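Local coordinates for protein SidF, inhibitor of growth family, member 3 (Legionella pneumophila subsp. pneumophila, PDB 4FYE) that acts as a phosphoinositide phosphatase, probably removing the 3-phosphate from phosphatidylinositol 3,4,5-trisphosphate, at residues A[357-362]-A[630-635]; A[362-367]-A[435-440]; A[443-448]-A[612-617]; A[482-487]-A[547-552]. The protein carries 1 engineered substitution. One frame throughout, in Å; residues are numbered along the deposited sequence.

Contact 1 of 4, residues A[357-362]-A[630-635]; sequences CYTQVV and LMASLS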
loop_
_atom_site.group_PDB
_atom_site.type_symbol
_atom_site.label_atom_id
_atom_site.label_comp_id
_atom_site.label_asym_id
_atom_site.label_seq_id
_atom_site.Cartn_x
_atom_site.Cartn_y
_atom_site.Cartn_z
ATOM N N CYS A 357 4.017 -8.950 -4.840
ATOM C CA CYS A 357 5.329 -8.416 -4.455
ATOM C C CYS A 357 5.153 -7.437 -3.271
ATOM O O CYS A 357 4.669 -6.311 -3.421
ATOM C CB CYS A 357 6.006 -7.714 -5.645
ATOM S SG CYS A 357 7.594 -6.903 -5.194
ATOM N N TYR A 358 5.517 -7.874 -2.088
ATOM C CA TYR A 358 5.288 -7.068 -0.901
ATOM C C TYR A 358 6.583 -6.307 -0.602
ATOM O O TYR A 358 7.541 -6.891 -0.172
ATOM C CB TYR A 358 4.814 -8.000 0.234
ATOM C CG TYR A 358 4.653 -7.338 1.560
ATOM C CD1 TYR A 358 4.143 -6.047 1.671
ATOM C CD2 TYR A 358 4.966 -8.011 2.727
ATOM C CE1 TYR A 358 3.997 -5.445 2.920
ATOM C CE2 TYR A 358 4.858 -7.403 3.962
ATOM C CZ TYR A 358 4.384 -6.123 4.063
ATOM O OH TYR A 358 4.253 -5.539 5.324
ATOM N N THR A 359 6.680 -5.016 -0.883
ATOM C CA THR A 359 7.915 -4.341 -0.429
ATOM C C THR A 359 7.676 -3.728 0.956
ATOM O O THR A 359 7.089 -2.670 1.102
ATOM C CB THR A 359 8.435 -3.321 -1.425
ATOM O OG1 THR A 359 7.358 -2.526 -1.787
ATOM C CG2 THR A 359 8.949 -4.040 -2.756
ATOM N N GLN A 360 8.118 -4.440 1.979
ATOM C CA GLN A 360 7.920 -3.973 3.347
ATOM C C GLN A 360 9.038 -2.997 3.713
ATOM O O GLN A 360 10.167 -3.078 3.170
ATOM C CB GLN A 360 7.974 -5.183 4.267
ATOM C CG GLN A 360 7.565 -4.952 5.688
ATOM C CD GLN A 360 7.766 -6.218 6.538
ATOM O OE1 GLN A 360 8.863 -6.839 6.549
ATOM N NE2 GLN A 360 6.712 -6.599 7.268
ATOM N N VAL A 361 8.752 -2.129 4.676
ATOM C CA VAL A 361 9.586 -0.980 4.945
ATOM C C VAL A 361 9.761 -0.647 6.481
ATOM O O VAL A 361 10.309 0.344 6.867
ATOM C CB VAL A 361 9.023 0.121 4.026
ATOM C CG1 VAL A 361 8.380 1.234 4.774
ATOM C CG2 VAL A 361 9.996 0.506 2.927
ATOM N N VAL A 362 9.286 -1.545 7.323
ATOM C CA VAL A 362 9.565 -1.737 8.776
ATOM C C VAL A 362 11.064 -2.024 9.070
ATOM O O VAL A 362 11.815 -2.307 8.189
ATOM C CB VAL A 362 8.676 -2.960 9.118
ATOM C CG1 VAL A 362 9.408 -4.106 9.792
ATOM C CG2 VAL A 362 7.278 -2.603 9.647
ATOM N N LEU A 630 12.560 1.082 -6.329
ATOM C CA LEU A 630 13.012 0.512 -7.571
ATOM C C LEU A 630 12.391 -0.811 -7.718
ATOM O O LEU A 630 11.735 -1.103 -8.730
ATOM C CB LEU A 630 14.527 0.439 -7.632
ATOM C CG LEU A 630 15.021 1.877 -7.813
ATOM C CD1 LEU A 630 16.519 2.134 -7.504
ATOM C CD2 LEU A 630 14.647 2.329 -9.216
ATOM N N MET A 631 12.516 -1.609 -6.684
ATOM C CA MET A 631 11.960 -2.966 -6.734
ATOM C C MET A 631 10.434 -2.925 -6.862
ATOM O O MET A 631 9.847 -3.730 -7.599
ATOM C CB MET A 631 12.426 -3.783 -5.532
ATOM C CG MET A 631 13.931 -3.913 -5.454
ATOM S SD MET A 631 14.419 -4.800 -6.944
ATOM C CE MET A 631 14.677 -6.437 -6.327
ATOM N N ALA A 632 9.771 -1.939 -6.240
ATOM C CA ALA A 632 8.289 -1.960 -6.349
ATOM C C ALA A 632 7.957 -1.578 -7.759
ATOM O O ALA A 632 7.096 -2.164 -8.392
ATOM C CB ALA A 632 7.650 -1.020 -5.381
ATOM N N SER A 633 8.675 -0.606 -8.290
ATOM C CA SER A 633 8.427 -0.201 -9.678
ATOM C C SER A 633 8.659 -1.369 -10.660
ATOM O O SER A 633 7.912 -1.535 -11.653
ATOM C CB SER A 633 9.327 0.977 -9.995
ATOM O OG SER A 633 9.012 1.999 -9.041
ATOM N N LEU A 634 9.634 -2.215 -10.337
ATOM C CA LEU A 634 10.000 -3.317 -11.213
ATOM C C LEU A 634 8.908 -4.362 -11.225
ATOM O O LEU A 634 8.638 -5.024 -12.270
ATOM C CB LEU A 634 11.227 -3.992 -10.671
ATOM C CG LEU A 634 12.297 -4.561 -11.586
ATOM C CD1 LEU A 634 12.999 -5.629 -10.767
ATOM C CD2 LEU A 634 11.784 -5.085 -12.913
ATOM N N SER A 635 8.316 -4.555 -10.057
ATOM C CA SER A 635 7.260 -5.515 -9.978
ATOM C C SER A 635 6.025 -4.959 -10.672
ATOM O O SER A 635 5.323 -5.704 -11.346
ATOM C CB SER A 635 6.974 -5.868 -8.559
ATOM O OG SER A 635 6.124 -4.868 -8.021
#
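Cys-357 and Ser-635 meet through short side chains laid alongside each other. Ser-635 CB lies 3.6 Å from Cys-357 SG and at the same distance from Cys-357 CB, so the serine methylene rests against both atoms of the cysteine. Two residues further along the strand, Thr-359 presents both of its branches: OG1 comes within 3.9 Å of Ala-632 CB, while the methyl CG2 reaches only 4.5 Å from Met-631 CB. Contact between the segments is by van der Waals packing alone; the 160 Å² buried is modest and fully inside the protein. The hydroxyls find their partners outside the opposing segment. Ser-635 OG turns back to its own helix and donates to Ala-632 O at 2.9 Å, meeting the carbonyl at a C=O...donor angle of 128°. Asn-642 ND2 binds both Thr-359 OG1 and Cys-357 O, adding side-chain bonds to the backbone pairing of the neighbouring parallel strand 641-645. Small residues on both sides allow close approach: the axes of 357-360 and 630-635 pass 8.9 Å apart and run nearly antiparallel, at 166°. Tyr-358 points the other way, onto helix 373-387. Helices thus flank strand 353-360, an inner strand parallel to both neighbours, as in an alpha/beta/alpha sandwich. Helix 626-637 leads into strand 641-645, and the loop that follows, before helix 652-668, is probably the CX5R phosphate-binding loop of cysteine-based phosphatases, judging by sequence and family.

Contact 2 of 4, residues A[362-367]-A[435-440]; sequences VTAGQR and SVTKNQ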
loop_
_atom_site.group_PDB
_atom_site.type_symbol
_atom_site.label_atom_id
_atom_site.label_comp_id
_atom_site.label_asym_id
_atom_site.label_seq_id
_atom_site.Cartn_x
_atom_site.Cartn_y
_atom_site.Cartn_z
ATOM N N VAL A 362 9.286 -1.545 7.323
ATOM C CA VAL A 362 9.565 -1.737 8.776
ATOM C C VAL A 362 11.064 -2.024 9.070
ATOM O O VAL A 362 11.815 -2.307 8.189
ATOM C CB VAL A 362 8.676 -2.960 9.118
ATOM C CG1 VAL A 362 9.408 -4.106 9.792
ATOM C CG2 VAL A 362 7.278 -2.603 9.647
ATOM N N THR A 363 11.554 -1.853 10.290
ATOM C CA THR A 363 12.890 -2.357 10.577
ATOM C C THR A 363 12.809 -3.603 11.501
ATOM O O THR A 363 12.738 -3.530 12.740
ATOM C CB THR A 363 14.036 -1.282 10.764
ATOM O OG1 THR A 363 15.148 -1.754 11.592
ATOM C CG2 THR A 363 13.595 -0.039 11.204
ATOM N N ALA A 364 12.756 -4.739 10.820
ATOM C CA ALA A 364 12.543 -6.028 11.413
ATOM C C ALA A 364 13.478 -6.291 12.544
ATOM O O ALA A 364 13.094 -6.988 13.498
ATOM C CB ALA A 364 12.745 -7.078 10.361
ATOM N N GLY A 365 14.710 -5.776 12.486
ATOM C CA GLY A 365 15.652 -6.095 13.607
ATOM C C GLY A 365 15.662 -5.220 14.851
ATOM O O GLY A 365 16.404 -5.481 15.754
ATOM N N GLN A 366 14.876 -4.146 14.859
ATOM C CA GLN A 366 14.943 -3.076 15.871
ATOM C C GLN A 366 14.751 -3.582 17.275
ATOM O O GLN A 366 13.908 -4.405 17.522
ATOM C CB GLN A 366 13.839 -2.093 15.609
ATOM C CG GLN A 366 14.090 -0.719 16.155
ATOM C CD GLN A 366 13.036 0.259 15.754
ATOM O OE1 GLN A 366 12.551 1.009 16.598
ATOM N NE2 GLN A 366 12.691 0.298 14.457
ATOM N N ARG A 367 15.495 -3.043 18.232
ATOM C CA ARG A 367 15.480 -3.592 19.576
ATOM C C ARG A 367 14.869 -2.728 20.658
ATOM O O ARG A 367 14.673 -3.178 21.788
ATOM C CB ARG A 367 16.909 -4.014 19.986
ATOM C CG ARG A 367 17.312 -5.266 19.251
ATOM C CD ARG A 367 18.321 -6.041 20.008
ATOM N NE ARG A 367 18.395 -7.405 19.517
ATOM C CZ ARG A 367 19.504 -7.954 19.030
ATOM N NH1 ARG A 367 20.638 -7.240 18.949
ATOM N NH2 ARG A 367 19.466 -9.210 18.609
ATOM N N SER A 435 20.942 -8.064 10.479
ATOM C CA SER A 435 21.042 -9.350 9.809
ATOM C C SER A 435 19.765 -10.208 9.699
ATOM O O SER A 435 19.769 -11.204 8.960
ATOM C CB SER A 435 22.112 -10.216 10.478
ATOM O OG SER A 435 21.556 -10.833 11.624
ATOM N N VAL A 436 18.725 -9.851 10.446
ATOM C CA VAL A 436 17.452 -10.546 10.408
ATOM C C VAL A 436 16.881 -10.774 8.979
ATOM O O VAL A 436 16.271 -11.788 8.740
ATOM C CB VAL A 436 16.373 -9.767 11.200
ATOM C CG1 VAL A 436 15.006 -10.456 11.032
ATOM C CG2 VAL A 436 16.746 -9.692 12.665
ATOM N N THR A 437 17.054 -9.818 8.062
ATOM C CA THR A 437 16.387 -9.787 6.761
ATOM C C THR A 437 17.413 -10.092 5.666
ATOM O O THR A 437 17.039 -10.148 4.470
ATOM C CB THR A 437 15.830 -8.359 6.436
ATOM O OG1 THR A 437 16.933 -7.422 6.508
ATOM C CG2 THR A 437 14.703 -7.947 7.377
ATOM N N LYS A 438 18.689 -10.220 6.053
ATOM C CA LYS A 438 19.794 -10.491 5.098
ATOM C C LYS A 438 19.415 -11.594 4.100
ATOM O O LYS A 438 19.456 -11.363 2.887
ATOM C CB LYS A 438 21.103 -10.851 5.832
ATOM C CG LYS A 438 22.389 -10.647 5.013
ATOM C CD LYS A 438 23.570 -11.553 5.446
ATOM C CE LYS A 438 23.922 -12.739 4.497
ATOM N NZ LYS A 438 22.940 -13.079 3.399
ATOM N N ASN A 439 19.058 -12.783 4.613
ATOM C CA ASN A 439 18.698 -13.928 3.756
ATOM C C ASN A 439 17.528 -13.661 2.764
ATOM O O ASN A 439 17.628 -13.984 1.542
ATOM C CB ASN A 439 18.390 -15.176 4.613
ATOM C CG ASN A 439 19.674 -15.878 5.127
ATOM O OD1 ASN A 439 20.798 -15.596 4.676
ATOM N ND2 ASN A 439 19.504 -16.794 6.078
ATOM N N GLN A 440 16.430 -13.082 3.279
ATOM C CA GLN A 440 15.201 -12.998 2.489
ATOM C C GLN A 440 15.426 -11.977 1.410
ATOM O O GLN A 440 14.960 -12.135 0.291
ATOM C CB GLN A 440 14.011 -12.669 3.369
ATOM C CG GLN A 440 12.669 -12.493 2.646
ATOM C CD GLN A 440 12.382 -13.547 1.584
ATOM O OE1 GLN A 440 12.745 -14.733 1.705
ATOM N NE2 GLN A 440 11.767 -13.106 0.521
#
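Ala-364 and Gly-365 make a small apolar loop contact with Val-436 and Thr-437, where the chain between strand 353-360 and helix 373-387 meets the residues leading into helix 438-458. The two segments bury 126 Å² in all. Ala-364 and Gly-365 are the central residues of a type I beta turn running from Thr-363 to Gln-366, closed by Gln-366 N to Thr-363 O at 3.1 Å, and this turn brings the Ala-364 methyl and the Gly-365 CA up to the other segment. Ala-364 CB meets two methyls: Thr-437 CG2 at 3.7 Å and Val-436 CG1 at 4.1 Å. The other branch of the valine, CG2, rests 3.9 Å from Gly-365 CA, so Val-436 straddles the two turn residues. Its chi1 of 175° sets CG1 anti to the backbone N and thereby hands one methyl to each. Thr-437 uses its carbon branch for the contact. Phe-377 of helix 373-387 touches both Ala-364 and Val-436, closing the cluster from a third element, and Gly-365 is further joined to Asp-433 by a backbone hydrogen bond. Since the closest approaches are between methyls and a CA, the contact probably rests on shape and partial exclusion of water, and directional bonding comes from the adjoining backbone.

Contact 3 of 4, residues A[443-448]-A[612-617]; sequences RFVNQM and LYYENT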
loop_
_atom_site.group_PDB
_atom_site.type_symbol
_atom_site.label_atom_id
_atom_site.label_comp_id
_atom_site.label_asym_id
_atom_site.label_seq_id
_atom_site.Cartn_x
_atom_site.Cartn_y
_atom_site.Cartn_z
ATOM N N ARG A 443 17.567 -13.676 -1.321
ATOM C CA ARG A 443 16.593 -14.486 -2.043
ATOM C C ARG A 443 15.737 -13.622 -3.005
ATOM O O ARG A 443 15.715 -13.868 -4.237
ATOM C CB ARG A 443 15.700 -15.171 -1.029
ATOM C CG ARG A 443 14.571 -16.033 -1.610
ATOM C CD ARG A 443 14.244 -17.128 -0.604
ATOM N NE ARG A 443 13.132 -17.934 -1.043
ATOM C CZ ARG A 443 11.857 -17.663 -0.793
ATOM N NH1 ARG A 443 11.537 -16.613 -0.055
ATOM N NH2 ARG A 443 10.910 -18.494 -1.246
ATOM N N PHE A 444 15.060 -12.610 -2.442
ATOM C CA PHE A 444 14.208 -11.686 -3.217
ATOM C C PHE A 444 14.978 -11.091 -4.399
ATOM O O PHE A 444 14.508 -11.096 -5.532
ATOM C CB PHE A 444 13.690 -10.589 -2.280
ATOM C CG PHE A 444 12.891 -9.508 -2.968
ATOM C CD1 PHE A 444 11.533 -9.657 -3.178
ATOM C CD2 PHE A 444 13.514 -8.331 -3.386
ATOM C CE1 PHE A 444 10.798 -8.652 -3.796
ATOM C CE2 PHE A 444 12.798 -7.329 -3.981
ATOM C CZ PHE A 444 11.428 -7.488 -4.196
ATOM N N VAL A 445 16.195 -10.630 -4.169
ATOM C CA VAL A 445 16.925 -10.065 -5.271
ATOM C C VAL A 445 17.101 -11.114 -6.364
ATOM O O VAL A 445 16.824 -10.857 -7.556
ATOM C CB VAL A 445 18.238 -9.390 -4.814
ATOM C CG1 VAL A 445 19.159 -9.120 -5.999
ATOM C CG2 VAL A 445 17.932 -8.068 -4.100
ATOM N N ASN A 446 17.512 -12.323 -5.985
ATOM C CA ASN A 446 17.681 -13.395 -6.998
ATOM C C ASN A 446 16.355 -13.675 -7.753
ATOM O O ASN A 446 16.318 -13.799 -8.984
ATOM C CB ASN A 446 18.142 -14.678 -6.338
ATOM C CG ASN A 446 19.557 -14.629 -5.879
ATOM O OD1 ASN A 446 20.409 -13.943 -6.475
ATOM N ND2 ASN A 446 19.847 -15.392 -4.811
ATOM N N GLN A 447 15.266 -13.762 -7.012
ATOM C CA GLN A 447 13.985 -14.078 -7.660
ATOM C C GLN A 447 13.649 -13.061 -8.724
ATOM O O GLN A 447 13.363 -13.418 -9.855
ATOM C CB GLN A 447 12.874 -14.091 -6.647
ATOM C CG GLN A 447 13.103 -15.101 -5.548
ATOM C CD GLN A 447 12.006 -15.083 -4.499
ATOM O OE1 GLN A 447 11.677 -14.050 -3.923
ATOM N NE2 GLN A 447 11.427 -16.244 -4.259
ATOM N N MET A 448 13.736 -11.789 -8.350
ATOM C CA MET A 448 13.289 -10.682 -9.188
ATOM C C MET A 448 14.244 -10.569 -10.333
ATOM O O MET A 448 13.864 -10.237 -11.443
ATOM C CB MET A 448 13.291 -9.346 -8.387
ATOM C CG MET A 448 12.262 -9.271 -7.257
ATOM S SD MET A 448 10.582 -9.290 -7.927
ATOM C CE MET A 448 10.384 -7.593 -8.519
ATOM N N LEU A 612 22.420 -0.264 -5.732
ATOM C CA LEU A 612 22.117 0.122 -4.355
ATOM C C LEU A 612 22.278 -1.086 -3.434
ATOM O O LEU A 612 22.607 -0.958 -2.240
ATOM C CB LEU A 612 20.699 0.660 -4.265
ATOM C CG LEU A 612 20.319 2.170 -4.313
ATOM C CD1 LEU A 612 21.460 3.207 -4.185
ATOM C CD2 LEU A 612 19.454 2.477 -5.512
ATOM N N TYR A 613 22.039 -2.267 -3.995
ATOM C CA TYR A 613 21.986 -3.469 -3.181
ATOM C C TYR A 613 23.405 -4.030 -3.062
ATOM O O TYR A 613 23.924 -4.185 -1.951
ATOM C CB TYR A 613 20.967 -4.516 -3.733
ATOM C CG TYR A 613 21.043 -5.844 -3.000
ATOM C CD1 TYR A 613 20.668 -5.954 -1.649
ATOM C CD2 TYR A 613 21.593 -6.971 -3.636
ATOM C CE1 TYR A 613 20.805 -7.149 -0.971
ATOM C CE2 TYR A 613 21.742 -8.186 -2.977
ATOM C CZ TYR A 613 21.338 -8.278 -1.653
ATOM O OH TYR A 613 21.496 -9.508 -1.037
ATOM N N TYR A 614 24.044 -4.280 -4.198
ATOM C CA TYR A 614 25.357 -4.898 -4.175
ATOM C C TYR A 614 26.443 -4.008 -3.557
ATOM O O TYR A 614 27.262 -4.519 -2.796
ATOM C CB TYR A 614 25.744 -5.459 -5.550
ATOM C CG TYR A 614 24.873 -6.622 -5.990
ATOM C CD1 TYR A 614 24.856 -7.805 -5.255
ATOM C CD2 TYR A 614 24.105 -6.568 -7.155
ATOM C CE1 TYR A 614 24.081 -8.883 -5.648
ATOM C CE2 TYR A 614 23.324 -7.658 -7.562
ATOM C CZ TYR A 614 23.316 -8.814 -6.798
ATOM O OH TYR A 614 22.537 -9.924 -7.107
ATOM N N GLU A 615 26.423 -2.702 -3.850
ATOM C CA GLU A 615 27.315 -1.673 -3.212
ATOM C C GLU A 615 26.884 -1.308 -1.780
ATOM O O GLU A 615 27.561 -0.570 -1.073
ATOM C CB GLU A 615 27.366 -0.395 -4.055
ATOM C CG GLU A 615 27.942 -0.641 -5.441
ATOM C CD GLU A 615 28.216 0.624 -6.248
ATOM O OE1 GLU A 615 28.085 1.751 -5.705
ATOM O OE2 GLU A 615 28.592 0.486 -7.447
ATOM N N ASN A 616 25.738 -1.844 -1.362
ATOM C CA ASN A 616 25.283 -1.670 -0.005
ATOM C C ASN A 616 25.189 -0.186 0.327
ATOM O O ASN A 616 25.536 0.267 1.424
ATOM C CB ASN A 616 26.209 -2.452 0.943
ATOM C CG ASN A 616 25.701 -2.506 2.378
ATOM O OD1 ASN A 616 26.531 -2.517 3.287
ATOM N ND2 ASN A 616 24.356 -2.498 2.605
ATOM N N THR A 617 24.652 0.578 -0.621
ATOM C CA THR A 617 24.393 2.007 -0.397
ATOM C C THR A 617 22.909 2.373 -0.108
ATOM O O THR A 617 22.583 3.529 0.228
ATOM C CB THR A 617 24.929 2.838 -1.560
ATOM O OG1 THR A 617 24.363 2.351 -2.787
ATOM C CG2 THR A 617 26.464 2.752 -1.604
#
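The nearest CA atoms of 443-448 and 612-617, those of Val-445 and Tyr-613, are 8.6 Å apart, a gap bridged by one valine and two tyrosines. Val-445 projects toward the other segment with its two methyls doing different work. CG2 sits over the face of Tyr-613, 3.9 Å from the ring centroid and 11° off the normal, a CH-pi contact almost squarely centred. CG1 instead approaches Tyr-614 obliquely near its hydroxyl, 3.6 Å from OH. Different first torsions bring the rings of these consecutive residues to the same valine: Tyr-613 CG is anti to the backbone N (chi1 172°), whereas Tyr-614 has CG beside it (chi1 -66°). The rings are also mutually packed, since Tyr-613 CD2 lies 3.7 Å above the Tyr-614 plane, offset toward the rim. This pair stands in the last turn of helix 590-614, whose terminus meets an early stretch of helix 438-458 and closes in a Schellman motif: Asn-616 has positive phi, Asn-616 N bonds Tyr-613 O at 3.0 Å, and a weaker bond joins Thr-617 N to Leu-612 O. Around it, Trp-417 touches both Val-445 and Tyr-613. Helix 522-583 supplies the polar anchors: Asp-554 OD1 is hydrogen-bonded to Tyr-613 OH, and Arg-557 packs on Tyr-614 while its NH1 bonds Asn-446 OD1.

Contact 4 of 4, residues A[482-487]-A[547-552]; sequences SDLNQQ and YELHNQ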
loop_
_atom_site.group_PDB
_atom_site.type_symbol
_atom_site.label_atom_id
_atom_site.label_comp_id
_atom_site.label_asym_id
_atom_site.label_seq_id
_atom_site.Cartn_x
_atom_site.Cartn_y
_atom_site.Cartn_z
ATOM N N SER A 482 22.736 -21.554 -13.420
ATOM C CA SER A 482 21.624 -22.459 -13.739
ATOM C C SER A 482 21.639 -23.652 -12.805
ATOM O O SER A 482 20.582 -24.184 -12.415
ATOM C CB SER A 482 21.746 -22.948 -15.184
ATOM O OG SER A 482 22.391 -21.990 -16.013
ATOM N N ASP A 483 22.871 -24.033 -12.462
ATOM C CA ASP A 483 23.181 -25.099 -11.541
ATOM C C ASP A 483 22.471 -24.947 -10.209
ATOM O O ASP A 483 21.562 -25.712 -9.884
ATOM C CB ASP A 483 24.685 -25.147 -11.321
ATOM C CG ASP A 483 25.187 -26.560 -11.191
ATOM O OD1 ASP A 483 24.330 -27.474 -11.336
ATOM O OD2 ASP A 483 26.416 -26.762 -10.976
ATOM N N LEU A 484 22.878 -23.942 -9.442
ATOM C CA LEU A 484 22.256 -23.706 -8.148
ATOM C C LEU A 484 20.761 -23.399 -8.255
ATOM O O LEU A 484 19.991 -23.750 -7.360
ATOM C CB LEU A 484 22.989 -22.617 -7.400
ATOM C CG LEU A 484 24.481 -22.838 -7.161
ATOM C CD1 LEU A 484 25.220 -21.520 -7.365
ATOM C CD2 LEU A 484 24.719 -23.371 -5.754
ATOM N N ASN A 485 20.346 -22.761 -9.350
ATOM C CA ASN A 485 18.905 -22.482 -9.579
ATOM C C ASN A 485 18.092 -23.781 -9.666
ATOM O O ASN A 485 17.013 -23.888 -9.066
ATOM C CB ASN A 485 18.680 -21.586 -10.813
ATOM C CG ASN A 485 18.584 -20.105 -10.454
ATOM O OD1 ASN A 485 17.979 -19.743 -9.454
ATOM N ND2 ASN A 485 19.161 -19.248 -11.281
ATOM N N GLN A 486 18.649 -24.770 -10.384
ATOM C CA GLN A 486 18.093 -26.128 -10.472
ATOM C C GLN A 486 17.929 -26.784 -9.097
ATOM O O GLN A 486 16.863 -27.318 -8.755
ATOM C CB GLN A 486 19.012 -27.009 -11.336
ATOM C CG GLN A 486 18.351 -28.243 -11.920
ATOM C CD GLN A 486 17.278 -27.880 -12.935
ATOM O OE1 GLN A 486 17.473 -28.081 -14.127
ATOM N NE2 GLN A 486 16.151 -27.320 -12.469
ATOM N N GLN A 487 19.006 -26.721 -8.320
ATOM C CA GLN A 487 19.045 -27.246 -6.966
ATOM C C GLN A 487 18.021 -26.593 -6.005
ATOM O O GLN A 487 17.629 -27.202 -4.996
ATOM C CB GLN A 487 20.456 -27.033 -6.417
ATOM C CG GLN A 487 21.574 -27.798 -7.127
ATOM C CD GLN A 487 22.834 -27.860 -6.247
ATOM O OE1 GLN A 487 23.954 -27.643 -6.730
ATOM N NE2 GLN A 487 22.636 -28.143 -4.951
ATOM N N TYR A 547 18.022 -20.934 1.449
ATOM C CA TYR A 547 18.749 -19.708 1.681
ATOM C C TYR A 547 20.250 -19.871 1.386
ATOM O O TYR A 547 20.845 -19.021 0.695
ATOM C CB TYR A 547 18.521 -19.230 3.111
ATOM C CG TYR A 547 17.189 -18.561 3.307
ATOM C CD1 TYR A 547 16.728 -17.630 2.387
ATOM C CD2 TYR A 547 16.396 -18.833 4.434
ATOM C CE1 TYR A 547 15.505 -16.994 2.566
ATOM C CE2 TYR A 547 15.168 -18.199 4.634
ATOM C CZ TYR A 547 14.721 -17.277 3.696
ATOM O OH TYR A 547 13.483 -16.623 3.843
ATOM N N GLU A 548 20.833 -20.983 1.875
ATOM C CA GLU A 548 22.284 -21.243 1.780
ATOM C C GLU A 548 22.662 -21.173 0.313
ATOM O O GLU A 548 23.712 -20.638 -0.053
ATOM C CB GLU A 548 22.660 -22.630 2.352
ATOM C CG GLU A 548 22.963 -22.707 3.852
ATOM C CD GLU A 548 24.463 -22.778 4.184
ATOM O OE1 GLU A 548 25.088 -23.861 4.001
ATOM O OE2 GLU A 548 25.019 -21.755 4.662
ATOM N N LEU A 549 21.766 -21.694 -0.523
ATOM C CA LEU A 549 21.978 -21.732 -1.967
ATOM C C LEU A 549 21.865 -20.335 -2.583
ATOM O O LEU A 549 22.743 -19.925 -3.384
ATOM C CB LEU A 549 21.007 -22.721 -2.604
ATOM C CG LEU A 549 21.345 -24.184 -2.276
ATOM C CD1 LEU A 549 20.303 -25.162 -2.828
ATOM C CD2 LEU A 549 22.743 -24.536 -2.774
ATOM N N HIS A 550 20.806 -19.605 -2.184
ATOM C CA HIS A 550 20.657 -18.222 -2.585
ATOM C C HIS A 550 21.898 -17.459 -2.237
ATOM O O HIS A 550 22.424 -16.712 -3.066
ATOM C CB HIS A 550 19.406 -17.544 -1.988
ATOM C CG HIS A 550 18.130 -17.767 -2.807
ATOM N ND1 HIS A 550 18.003 -17.371 -4.090
ATOM C CD2 HIS A 550 16.927 -18.385 -2.485
ATOM C CE1 HIS A 550 16.795 -17.734 -4.579
ATOM N NE2 HIS A 550 16.135 -18.350 -3.593
ATOM N N ASN A 551 22.409 -17.661 -1.028
ATOM C CA ASN A 551 23.583 -16.892 -0.608
ATOM C C ASN A 551 24.778 -17.172 -1.519
ATOM O O ASN A 551 25.563 -16.284 -1.808
ATOM C CB ASN A 551 23.892 -17.095 0.886
ATOM C CG ASN A 551 22.828 -16.440 1.783
ATOM O OD1 ASN A 551 22.498 -16.922 2.875
ATOM N ND2 ASN A 551 22.269 -15.335 1.307
ATOM N N GLN A 552 24.872 -18.384 -2.036
ATOM C CA GLN A 552 25.952 -18.664 -2.981
ATOM C C GLN A 552 25.709 -17.971 -4.329
ATOM O O GLN A 552 26.653 -17.518 -4.994
ATOM C CB GLN A 552 26.138 -20.171 -3.182
ATOM C CG GLN A 552 26.689 -20.924 -1.977
ATOM C CD GLN A 552 26.581 -22.426 -2.198
ATOM O OE1 GLN A 552 27.279 -22.998 -3.051
ATOM N NE2 GLN A 552 25.674 -23.066 -1.455
#
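The helical segments 482-487 and 547-552 run close to antiparallel, at 167°, with axes 9.8 Å apart and Leu-484 CA only 6.5 Å from Leu-549 CA. Those two leucines are the centre of the contact. Leu-484 CD2 touches Leu-549 CD2 at 3.8 Å, and the two side chains meet at a slant. The same Leu-484 methyl also lies 3.7 Å from Gln-552 OE1, the glutamine chain crossing it at about a right angle. On the other branch, Leu-549 CD1 packs by Gln-487, 4.1 Å from its CB and close to its carbonyl oxygen. Gln-552 extends beyond CG, and a weak bond from its NE2 to Glu-548 O (3.4 Å) may help to orient the amide that flanks the leucines. Glutamines thus border a leucine pair at the protein surface, with 223 Å² buried between the segments. Both segments belong to a predicted coiled coil, and the apolar positions fit: Leu-484 and Ile-488 are four apart on one helix, Leu-549 and Ile-553 four apart on the other. Ile-553 touches Leu-484, and Ile-488 touches Leu-549, so the packing continues along an antiparallel helical hairpin made by 482-514 and 522-583. Helix 438-458 borders the hairpin: Tyr-547 packs on Asn-439 and Arg-443, and His-550 ND1 is hydrogen-bonded to Asn-446 ND2.

Overall arrangement
Contact 1 is the most central, its centre about 10 Å from the centre of the chain, and contact 4 the most peripheral, its centre at about 31 Å. Contacts 1 and 3 are buried, contact 2 partly so, and contact 4 lies at the surface. Helix 438-458 is the common element: contact 2 uses the residues leading into it, contact 3 its next turns, and its side chains reach Met-631 of contact 1 and, through Gln-440 OE1 to Tyr-547 OH, contact 4. Chemistry follows place: small residues fit helix to sheet in contact 1, methyls meet in contact 2, aromatic rings receive a valine in contact 3, and glutamine-edged leucines join the outer hairpin.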